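Local coordinates for alpha-rhamnosidase (Dictyoglomus thermophilum, PDB 6I60), which probably hydrolyses terminal non-reducing alpha-L-rhamnose residues from alpha-L-rhamnosides, at residues A174-F179 and T295-Y300; L199-L204 and R214-G219; F468-E473 and G855-A860. All coordinates share one frame; numbering follows the deposited sequence.

Overall arrangement
Interactions 1 and 2 lie close together in the beta-rich N-terminal half of the chain, their centres about 12 Å apart. They touch through Leu299 and Leu201. Strands 171-184 and 201-206 both pair with strand 242-250, which lies between them. In sequence, both segments of interaction 2 fall between 174-179 and 295-300. Interaction 3 comes later, across the molecule. Its centre is about 49 Å from that of interaction 1 and about 43 Å from that of interaction 2. It joins the start of the six-hairpin glycosidase range to the C-terminal range, 382 residues on, in a separate antiparallel sheet. Interactions 1 and 3 join segments far apart in sequence; interaction 2 is local, strand to nearby loop.

Interaction 1. Residues A174-F179 and T295-Y300; sequences AYAPMF and TLNSLY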
loop_
_atom_site.group_PDB
_atom_site.type_symbol
_atom_site.label_atom_id
_atom_site.label_comp_id
_atom_site.label_asym_id
_atom_site.label_seq_id
_atom_site.Cartn_x
_atom_site.Cartn_y
_atom_site.Cartn_z
ATOM N N ALA A 174 11.218 25.441 -6.473
ATOM C CA ALA A 174 10.467 26.616 -6.880
ATOM C C ALA A 174 9.598 27.110 -5.725
ATOM O O ALA A 174 9.530 26.502 -4.654
ATOM C CB ALA A 174 9.619 26.306 -8.112
ATOM N N TYR A 175 8.921 28.231 -5.945
ATOM C CA TYR A 175 8.051 28.809 -4.934
ATOM C C TYR A 175 6.666 28.171 -5.029
ATOM O O TYR A 175 6.464 27.166 -5.716
ATOM C CB TYR A 175 7.989 30.326 -5.094
ATOM C CG TYR A 175 9.093 31.075 -4.384
ATOM C CD1 TYR A 175 10.405 30.618 -4.416
ATOM C CD2 TYR A 175 8.825 32.246 -3.688
ATOM C CE1 TYR A 175 11.415 31.303 -3.772
ATOM C CE2 TYR A 175 9.828 32.938 -3.041
ATOM C CZ TYR A 175 11.121 32.464 -3.086
ATOM O OH TYR A 175 12.121 33.153 -2.443
ATOM N N ALA A 176 5.691 28.754 -4.335
ATOM C CA ALA A 176 4.326 28.238 -4.330
ATOM C C ALA A 176 3.393 29.243 -4.991
ATOM O O ALA A 176 2.937 30.190 -4.332
ATOM C CB ALA A 176 3.866 27.936 -2.901
ATOM N N PRO A 177 3.079 29.089 -6.273
ATOM C CA PRO A 177 2.177 30.037 -6.929
ATOM C C PRO A 177 0.721 29.766 -6.590
ATOM O O PRO A 177 0.300 28.624 -6.394
ATOM C CB PRO A 177 2.446 29.802 -8.419
ATOM C CG PRO A 177 2.859 28.376 -8.497
ATOM C CD PRO A 177 3.574 28.057 -7.203
ATOM N N MET A 178 -0.048 30.848 -6.521
ATOM C CA MET A 178 -1.486 30.784 -6.309
ATOM C C MET A 178 -2.201 31.252 -7.568
ATOM O O MET A 178 -1.729 32.160 -8.258
ATOM C CB MET A 178 -1.908 31.645 -5.114
ATOM C CG MET A 178 -1.059 31.440 -3.871
ATOM S SD MET A 178 -1.274 32.755 -2.657
ATOM C CE MET A 178 -1.792 31.816 -1.222
ATOM N N PHE A 179 -3.337 30.628 -7.867
ATOM C CA PHE A 179 -4.106 30.938 -9.065
ATOM C C PHE A 179 -5.548 31.218 -8.677
ATOM O O PHE A 179 -6.139 30.473 -7.889
ATOM C CB PHE A 179 -4.037 29.791 -10.078
ATOM C CG PHE A 179 -2.665 29.574 -10.648
ATOM C CD1 PHE A 179 -1.769 28.724 -10.024
ATOM C CD2 PHE A 179 -2.269 30.226 -11.803
ATOM C CE1 PHE A 179 -0.505 28.524 -10.544
ATOM C CE2 PHE A 179 -1.006 30.031 -12.326
ATOM C CZ PHE A 179 -0.123 29.179 -11.697
ATOM N N THR A 295 7.075 30.168 0.604
ATOM C CA THR A 295 8.209 30.381 -0.288
ATOM C C THR A 295 8.699 29.044 -0.826
ATOM O O THR A 295 8.066 28.453 -1.706
ATOM C CB THR A 295 9.345 31.115 0.429
ATOM O OG1 THR A 295 9.889 30.278 1.455
ATOM C CG2 THR A 295 8.835 32.409 1.050
ATOM N N LEU A 296 9.818 28.553 -0.301
ATOM C CA LEU A 296 10.358 27.275 -0.735
ATOM C C LEU A 296 9.555 26.125 -0.143
ATOM O O LEU A 296 9.118 26.180 1.010
ATOM C CB LEU A 296 11.826 27.150 -0.329
ATOM C CG LEU A 296 12.755 28.263 -0.813
ATOM C CD1 LEU A 296 14.159 28.057 -0.268
ATOM C CD2 LEU A 296 12.767 28.317 -2.328
ATOM N N ASN A 297 9.358 25.079 -0.943
ATOM C CA ASN A 297 8.653 23.888 -0.491
ATOM C C ASN A 297 9.271 22.671 -1.160
ATOM O O ASN A 297 9.449 22.655 -2.381
ATOM C CB ASN A 297 7.151 23.978 -0.795
ATOM C CG ASN A 297 6.855 24.084 -2.281
ATOM O OD1 ASN A 297 6.394 23.127 -2.903
ATOM N ND2 ASN A 297 7.113 25.253 -2.855
ATOM N N SER A 298 9.609 21.664 -0.358
ATOM C CA SER A 298 10.244 20.458 -0.866
ATOM C C SER A 298 9.875 19.291 0.033
ATOM O O SER A 298 9.792 19.444 1.255
ATOM C CB SER A 298 11.767 20.612 -0.934
ATOM O OG SER A 298 12.346 19.600 -1.740
ATOM N N LEU A 299 9.653 18.124 -0.577
ATOM C CA LEU A 299 9.325 16.936 0.203
ATOM C C LEU A 299 10.480 16.520 1.105
ATOM O O LEU A 299 10.252 15.981 2.193
ATOM C CB LEU A 299 8.942 15.784 -0.726
ATOM C CG LEU A 299 7.707 15.985 -1.604
ATOM C CD1 LEU A 299 7.573 14.854 -2.612
ATOM C CD2 LEU A 299 6.460 16.095 -0.747
ATOM N N TYR A 300 11.722 16.759 0.675
ATOM C CA TYR A 300 12.873 16.344 1.471
ATOM C C TYR A 300 13.248 17.394 2.508
ATOM O O TYR A 300 13.673 17.049 3.618
ATOM C CB TYR A 300 14.078 16.068 0.569
ATOM C CG TYR A 300 13.949 14.857 -0.326
ATOM C CD1 TYR A 300 14.776 14.702 -1.432
ATOM C CD2 TYR A 300 13.009 13.868 -0.067
ATOM C CE1 TYR A 300 14.668 13.602 -2.257
ATOM C CE2 TYR A 300 12.894 12.760 -0.887
ATOM C CZ TYR A 300 13.727 12.633 -1.982
ATOM O OH TYR A 300 13.617 11.536 -2.803
#
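Tyr175 packs against Thr295 and Leu296 mainly through apolar surface. Thr295 CB sits over a face of the Tyr175 ring in a CH-pi contact, 4.3 Å from the centroid and 23° off the normal. Thr295 CA lies over the same ring, offset toward its rim. Tyr175 CG stands beside the backbone N, anti to the carbonyl carbon (chi1 -86°), which lays the ring alongside the Thr295 side chain. The end of Leu296 comes in obliquely, with Leu296 CD2 3.6 Å from Tyr175 CE1. Tyr291 also meets this ring.

The backbone adds a weak polar contact. Tyr175 CA points its hydrogen at Thr295 O, with a CA to O distance of 3.2 Å.

Asn297 brings its amide close to the other segment, but Asn297 ND2 makes no hydrogen bond with Ala174 O because the angle is poor. Asn251 serves both residues instead: its backbone N binds Asn297 OD1, and its ND2 binds Ala174 O.

Strands 171-184 and 288-298 are antiparallel neighbours in a beta domain, paired elsewhere through Met178 and Thr290. Between these two segments no conventional hydrogen bond forms. Cohesion between them probably rests on the packing of the Tyr175 ring, with the CA-H...O contact and the shared partner Asn251.

Interaction 2. Residues L199-L204 and R214-G219; sequences LGLYEL and RVLDPG
Asp217 OD2 takes a hydrogen bond from Tyr202 OH and has a second partner in Thr230 OG1. The 2.5 Å between Tyr202 OH and Asp217 OD2 is very short, and its exact value is doubtful at this resolution. Tyr202 OH also bonds Tyr232 OH. The two side chains of Tyr202 and Asp217 run side by side, with ring and carboxylate planes 63° apart. Tyr202 CG stands between its backbone N and carbonyl carbon (chi1 74°), which carries the ring along the 214-219 loop. A phenylalanine at Tyr202 would probably leave Asp217 OD2 and Tyr232 OH without this mate, with Thr230 still holding the carboxylate.

Asp217 O is approached twice. Tyr202 N gives it a weak bond of 3.2 Å, and Leu201 CA adds a CA-H...O contact.

Pro218 CD meets the edge of the Tyr202 ring, 3.7 Å from Tyr202 CD1. Pro218 follows a cis peptide, and its CG touches Leu199 CD2. Leu201 and Leu216 lie alongside each other, with Leu201 CD1 3.9 Å from Leu216 CD2.

Gly200 and Leu201 form a classic beta bulge opposite Gly250 of strand 242-250. The 214-219 loop thus packs beside the bulged start of strand 201-206, while Tyr202 and Asp217 also reach strand 226-233.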
loop_
_atom_site.group_PDB
_atom_site.type_symbol
_atom_site.label_atom_id
_atom_site.label_comp_id
_atom_site.label_asym_id
_atom_site.label_seq_id
_atom_site.Cartn_x
_atom_site.Cartn_y
_atom_site.Cartn_z
ATOM N N LEU A 199 0.194 20.043 -10.494
ATOM C CA LEU A 199 1.508 19.420 -10.413
ATOM C C LEU A 199 2.482 20.354 -9.705
ATOM O O LEU A 199 2.506 21.557 -9.985
ATOM C CB LEU A 199 2.027 19.072 -11.809
ATOM C CG LEU A 199 1.224 18.022 -12.578
ATOM C CD1 LEU A 199 2.083 17.387 -13.651
ATOM C CD2 LEU A 199 0.668 16.959 -11.639
ATOM N N GLY A 200 3.269 19.804 -8.781
ATOM C CA GLY A 200 3.179 18.402 -8.408
ATOM C C GLY A 200 2.206 18.172 -7.268
ATOM O O GLY A 200 1.695 17.067 -7.083
ATOM N N LEU A 201 1.956 19.230 -6.497
ATOM C CA LEU A 201 0.991 19.213 -5.409
ATOM C C LEU A 201 0.096 20.440 -5.520
ATOM O O LEU A 201 0.459 21.443 -6.141
ATOM C CB LEU A 201 1.686 19.184 -4.041
ATOM C CG LEU A 201 2.659 18.026 -3.805
ATOM C CD1 LEU A 201 3.486 18.257 -2.547
ATOM C CD2 LEU A 201 1.908 16.702 -3.732
ATOM N N TYR A 202 -1.086 20.356 -4.912
ATOM C CA TYR A 202 -2.043 21.449 -5.001
ATOM C C TYR A 202 -2.951 21.450 -3.779
ATOM O O TYR A 202 -3.044 20.466 -3.042
ATOM C CB TYR A 202 -2.884 21.360 -6.284
ATOM C CG TYR A 202 -3.934 20.269 -6.257
ATOM C CD1 TYR A 202 -3.632 18.982 -6.682
ATOM C CD2 TYR A 202 -5.226 20.526 -5.810
ATOM C CE1 TYR A 202 -4.585 17.981 -6.658
ATOM C CE2 TYR A 202 -6.183 19.531 -5.780
ATOM C CZ TYR A 202 -5.858 18.261 -6.208
ATOM O OH TYR A 202 -6.806 17.267 -6.184
ATOM N N GLU A 203 -3.625 22.582 -3.584
ATOM C CA GLU A 203 -4.693 22.713 -2.604
ATOM C C GLU A 203 -5.790 23.563 -3.222
ATOM O O GLU A 203 -5.516 24.653 -3.732
ATOM C CB GLU A 203 -4.189 23.341 -1.298
ATOM C CG GLU A 203 -3.836 22.325 -0.223
ATOM C CD GLU A 203 -3.593 22.958 1.136
ATOM O OE1 GLU A 203 -3.270 24.164 1.185
ATOM O OE2 GLU A 203 -3.726 22.248 2.156
ATOM N N LEU A 204 -7.022 23.063 -3.190
ATOM C CA LEU A 204 -8.141 23.699 -3.869
ATOM C C LEU A 204 -9.043 24.418 -2.873
ATOM O O LEU A 204 -9.348 23.893 -1.799
ATOM C CB LEU A 204 -8.953 22.667 -4.652
ATOM C CG LEU A 204 -10.241 23.167 -5.302
ATOM C CD1 LEU A 204 -9.929 24.094 -6.465
ATOM C CD2 LEU A 204 -11.086 21.993 -5.755
ATOM N N ARG A 214 -8.252 15.263 1.359
ATOM C CA ARG A 214 -6.964 14.618 1.169
ATOM C C ARG A 214 -5.847 15.652 1.232
ATOM O O ARG A 214 -6.079 16.863 1.192
ATOM C CB ARG A 214 -6.924 13.869 -0.168
ATOM C CG ARG A 214 -8.266 13.303 -0.594
ATOM C CD ARG A 214 -8.415 13.316 -2.106
ATOM N NE ARG A 214 -9.597 12.579 -2.545
ATOM C CZ ARG A 214 -9.648 11.846 -3.651
ATOM N NH1 ARG A 214 -8.580 11.752 -4.432
ATOM N NH2 ARG A 214 -10.764 11.205 -3.978
ATOM N N VAL A 215 -4.615 15.149 1.336
ATOM C CA VAL A 215 -3.413 15.974 1.350
ATOM C C VAL A 215 -2.380 15.330 0.437
ATOM O O VAL A 215 -2.465 14.147 0.100
ATOM C CB VAL A 215 -2.836 16.153 2.772
ATOM C CG1 VAL A 215 -3.722 17.074 3.595
ATOM C CG2 VAL A 215 -2.680 14.805 3.460
ATOM N N LEU A 216 -1.392 16.134 0.034
ATOM C CA LEU A 216 -0.303 15.679 -0.835
ATOM C C LEU A 216 -0.842 15.002 -2.094
ATOM O O LEU A 216 -0.375 13.936 -2.505
ATOM C CB LEU A 216 0.653 14.753 -0.078
ATOM C CG LEU A 216 1.374 15.381 1.118
ATOM C CD1 LEU A 216 2.460 14.459 1.635
ATOM C CD2 LEU A 216 1.955 16.741 0.757
ATOM N N ASP A 217 -1.845 15.630 -2.706
ATOM C CA ASP A 217 -2.562 15.296 -3.928
ATOM C C ASP A 217 -1.992 16.077 -5.107
ATOM O O ASP A 217 -1.642 17.255 -4.960
ATOM C CB ASP A 217 -4.051 15.613 -3.780
ATOM C CG ASP A 217 -4.933 14.668 -4.571
ATOM O OD1 ASP A 217 -4.830 13.440 -4.365
ATOM O OD2 ASP A 217 -5.730 15.154 -5.402
ATOM N N PRO A 218 -1.871 15.466 -6.296
ATOM C CA PRO A 218 -2.244 14.078 -6.583
ATOM C C PRO A 218 -1.154 13.073 -6.226
ATOM O O PRO A 218 -0.152 13.435 -5.608
ATOM C CB PRO A 218 -2.483 14.097 -8.090
ATOM C CG PRO A 218 -1.525 15.125 -8.591
ATOM C CD PRO A 218 -1.395 16.165 -7.504
ATOM N N GLY A 219 -1.358 11.815 -6.625
ATOM C CA GLY A 219 -0.383 10.786 -6.347
ATOM C C GLY A 219 0.852 10.889 -7.224
ATOM O O GLY A 219 0.838 11.451 -8.320
#

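Interaction 3. Residues F468-E473 and G855-A860; sequences FICSNE and GDLKYA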
loop_
_atom_site.group_PDB
_atom_site.type_symbol
_atom_site.label_atom_id
_atom_site.label_comp_id
_atom_site.label_asym_id
_atom_site.label_seq_id
_atom_site.Cartn_x
_atom_site.Cartn_y
_atom_site.Cartn_z
ATOM N N PHE A 468 -4.554 -8.974 14.528
ATOM C CA PHE A 468 -3.771 -10.101 15.020
ATOM C C PHE A 468 -3.303 -9.807 16.436
ATOM O O PHE A 468 -2.819 -8.706 16.716
ATOM C CB PHE A 468 -2.564 -10.391 14.124
ATOM C CG PHE A 468 -1.603 -11.379 14.720
ATOM C CD1 PHE A 468 -1.904 -12.732 14.739
ATOM C CD2 PHE A 468 -0.407 -10.958 15.278
ATOM C CE1 PHE A 468 -1.028 -13.646 15.293
ATOM C CE2 PHE A 468 0.472 -11.868 15.834
ATOM C CZ PHE A 468 0.160 -13.214 15.840
ATOM N N ILE A 469 -3.439 -10.794 17.320
ATOM C CA ILE A 469 -2.960 -10.693 18.691
ATOM C C ILE A 469 -2.432 -12.056 19.118
ATOM O O ILE A 469 -2.946 -13.102 18.711
ATOM C CB ILE A 469 -4.058 -10.183 19.656
ATOM C CG1 ILE A 469 -3.445 -9.772 21.001
ATOM C CG2 ILE A 469 -5.159 -11.223 19.833
ATOM C CD1 ILE A 469 -4.324 -8.852 21.826
ATOM N N CYS A 470 -1.382 -12.034 19.933
ATOM C CA CYS A 470 -0.677 -13.238 20.332
ATOM C C CYS A 470 -0.613 -13.318 21.849
ATOM O O CYS A 470 -0.802 -12.324 22.556
ATOM C CB CYS A 470 0.744 -13.262 19.750
ATOM S SG CYS A 470 1.389 -14.896 19.399
ATOM N N SER A 471 -0.349 -14.528 22.345
ATOM C CA SER A 471 -0.013 -14.696 23.753
ATOM C C SER A 471 1.395 -14.197 24.057
ATOM O O SER A 471 1.692 -13.877 25.213
ATOM C CB SER A 471 -0.159 -16.166 24.153
ATOM O OG SER A 471 0.778 -16.529 25.152
ATOM N N ASN A 472 2.255 -14.121 23.046
ATOM C CA ASN A 472 3.608 -13.596 23.188
ATOM C C ASN A 472 3.574 -12.090 22.948
ATOM O O ASN A 472 3.156 -11.639 21.876
ATOM C CB ASN A 472 4.549 -14.297 22.203
ATOM C CG ASN A 472 5.975 -13.772 22.260
ATOM O OD1 ASN A 472 6.245 -12.631 21.887
ATOM N ND2 ASN A 472 6.898 -14.616 22.705
ATOM N N GLU A 473 4.006 -11.314 23.946
ATOM C CA GLU A 473 3.950 -9.861 23.821
ATOM C C GLU A 473 5.056 -9.318 22.927
ATOM O O GLU A 473 4.867 -8.283 22.279
ATOM C CB GLU A 473 4.022 -9.206 25.203
ATOM C CG GLU A 473 3.737 -7.708 25.201
ATOM C CD GLU A 473 2.331 -7.372 24.728
ATOM O OE1 GLU A 473 2.118 -6.232 24.262
ATOM O OE2 GLU A 473 1.440 -8.243 24.824
ATOM N N GLY A 855 6.102 -23.413 21.050
ATOM C CA GLY A 855 6.730 -22.738 22.174
ATOM C C GLY A 855 5.834 -22.720 23.395
ATOM O O GLY A 855 5.196 -23.718 23.747
ATOM N N ASP A 856 5.785 -21.562 24.056
ATOM C CA ASP A 856 4.924 -21.348 25.212
ATOM C C ASP A 856 3.692 -20.518 24.865
ATOM O O ASP A 856 3.162 -19.803 25.722
ATOM C CB ASP A 856 5.711 -20.687 26.344
ATOM C CG ASP A 856 6.479 -19.461 25.884
ATOM O OD1 ASP A 856 6.713 -19.327 24.664
ATOM O OD2 ASP A 856 6.846 -18.630 26.741
ATOM N N LEU A 857 3.230 -20.597 23.620
ATOM C CA LEU A 857 2.050 -19.850 23.208
ATOM C C LEU A 857 0.798 -20.438 23.842
ATOM O O LEU A 857 0.631 -21.659 23.915
ATOM C CB LEU A 857 1.917 -19.859 21.685
ATOM C CG LEU A 857 2.895 -18.977 20.908
ATOM C CD1 LEU A 857 2.613 -19.050 19.415
ATOM C CD2 LEU A 857 2.833 -17.542 21.401
ATOM N N LYS A 858 -0.089 -19.558 24.305
ATOM C CA LYS A 858 -1.346 -19.969 24.914
ATOM C C LYS A 858 -2.566 -19.646 24.068
ATOM O O LYS A 858 -3.543 -20.396 24.108
ATOM C CB LYS A 858 -1.508 -19.314 26.292
ATOM C CG LYS A 858 -0.328 -19.532 27.228
ATOM C CD LYS A 858 -0.665 -19.118 28.654
ATOM C CE LYS A 858 -0.271 -17.672 28.924
ATOM N NZ LYS A 858 1.163 -17.547 29.315
ATOM N N TYR A 859 -2.533 -18.558 23.302
ATOM C CA TYR A 859 -3.655 -18.180 22.455
ATOM C C TYR A 859 -3.141 -17.354 21.285
ATOM O O TYR A 859 -2.029 -16.822 21.317
ATOM C CB TYR A 859 -4.717 -17.396 23.241
ATOM C CG TYR A 859 -4.209 -16.102 23.839
ATOM C CD1 TYR A 859 -4.187 -14.931 23.092
ATOM C CD2 TYR A 859 -3.749 -16.051 25.150
ATOM C CE1 TYR A 859 -3.718 -13.748 23.628
ATOM C CE2 TYR A 859 -3.282 -14.868 25.698
ATOM C CZ TYR A 859 -3.270 -13.720 24.933
ATOM O OH TYR A 859 -2.807 -12.539 25.466
ATOM N N ALA A 860 -3.974 -17.250 20.251
ATOM C CA ALA A 860 -3.687 -16.423 19.087
ATOM C C ALA A 860 -4.956 -16.294 18.259
ATOM O O ALA A 860 -5.747 -17.237 18.184
ATOM C CB ALA A 860 -2.557 -17.016 18.234
#
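Tyr859 lays its ring over Ser471. From Tyr859 CB the side chain turns back, as a chi1 of 61° tucks CG over its own backbone, and this sends the ring across the backbone of the other segment. Tyr859 CG is already 4.1 Å from Ser471 CB. In one half of the ring, Tyr859 CD2 comes to 3.7 Å from Ser471 CB, and CE2 meets the same carbon. In the other half, CD1 lies near Ser471 N, and Tyr859 CE1 approaches Cys470 O at 3.4 Å. Further out, Tyr859 CZ is 3.6 Å from Ser471 CA. At the tip, Tyr859 OH comes nearest to Cys470 O. Ser471 CB lies over the ring face, 3.8 Å from the Tyr859 ring centroid and 16° off its normal, a CH-pi contact.

The two segments run antiparallel, their directions 175° apart. Cys470 and Ala860 form a non-hydrogen-bonded pair, with both side chains on the same face of the sheet. Strand 466-470 is the outermost strand there, so the first strand of the six-hairpin glycosidase range adds itself to a C-terminal beta sheet. Past the pair, Ser471 N gives a weak bond of 3.0 Å to Tyr859 O. Ser471 OG accepts a weak bond from Lys858 N at 3.3 Å, and the carbon chain of Lys858 passes close to the same hydroxyl. Ser471 is thus held through both its backbone and its side chain.

On the buried side, Leu857 CD2 sits 3.6 Å from Cys470 SG and also touches Asn472 CB. Ile834 of helix 826-835 packs on both Cys470 and Leu857. Asn472 is the N-cap of helix 473-488, where its OD1 accepts a hydrogen bond from Ile475 N.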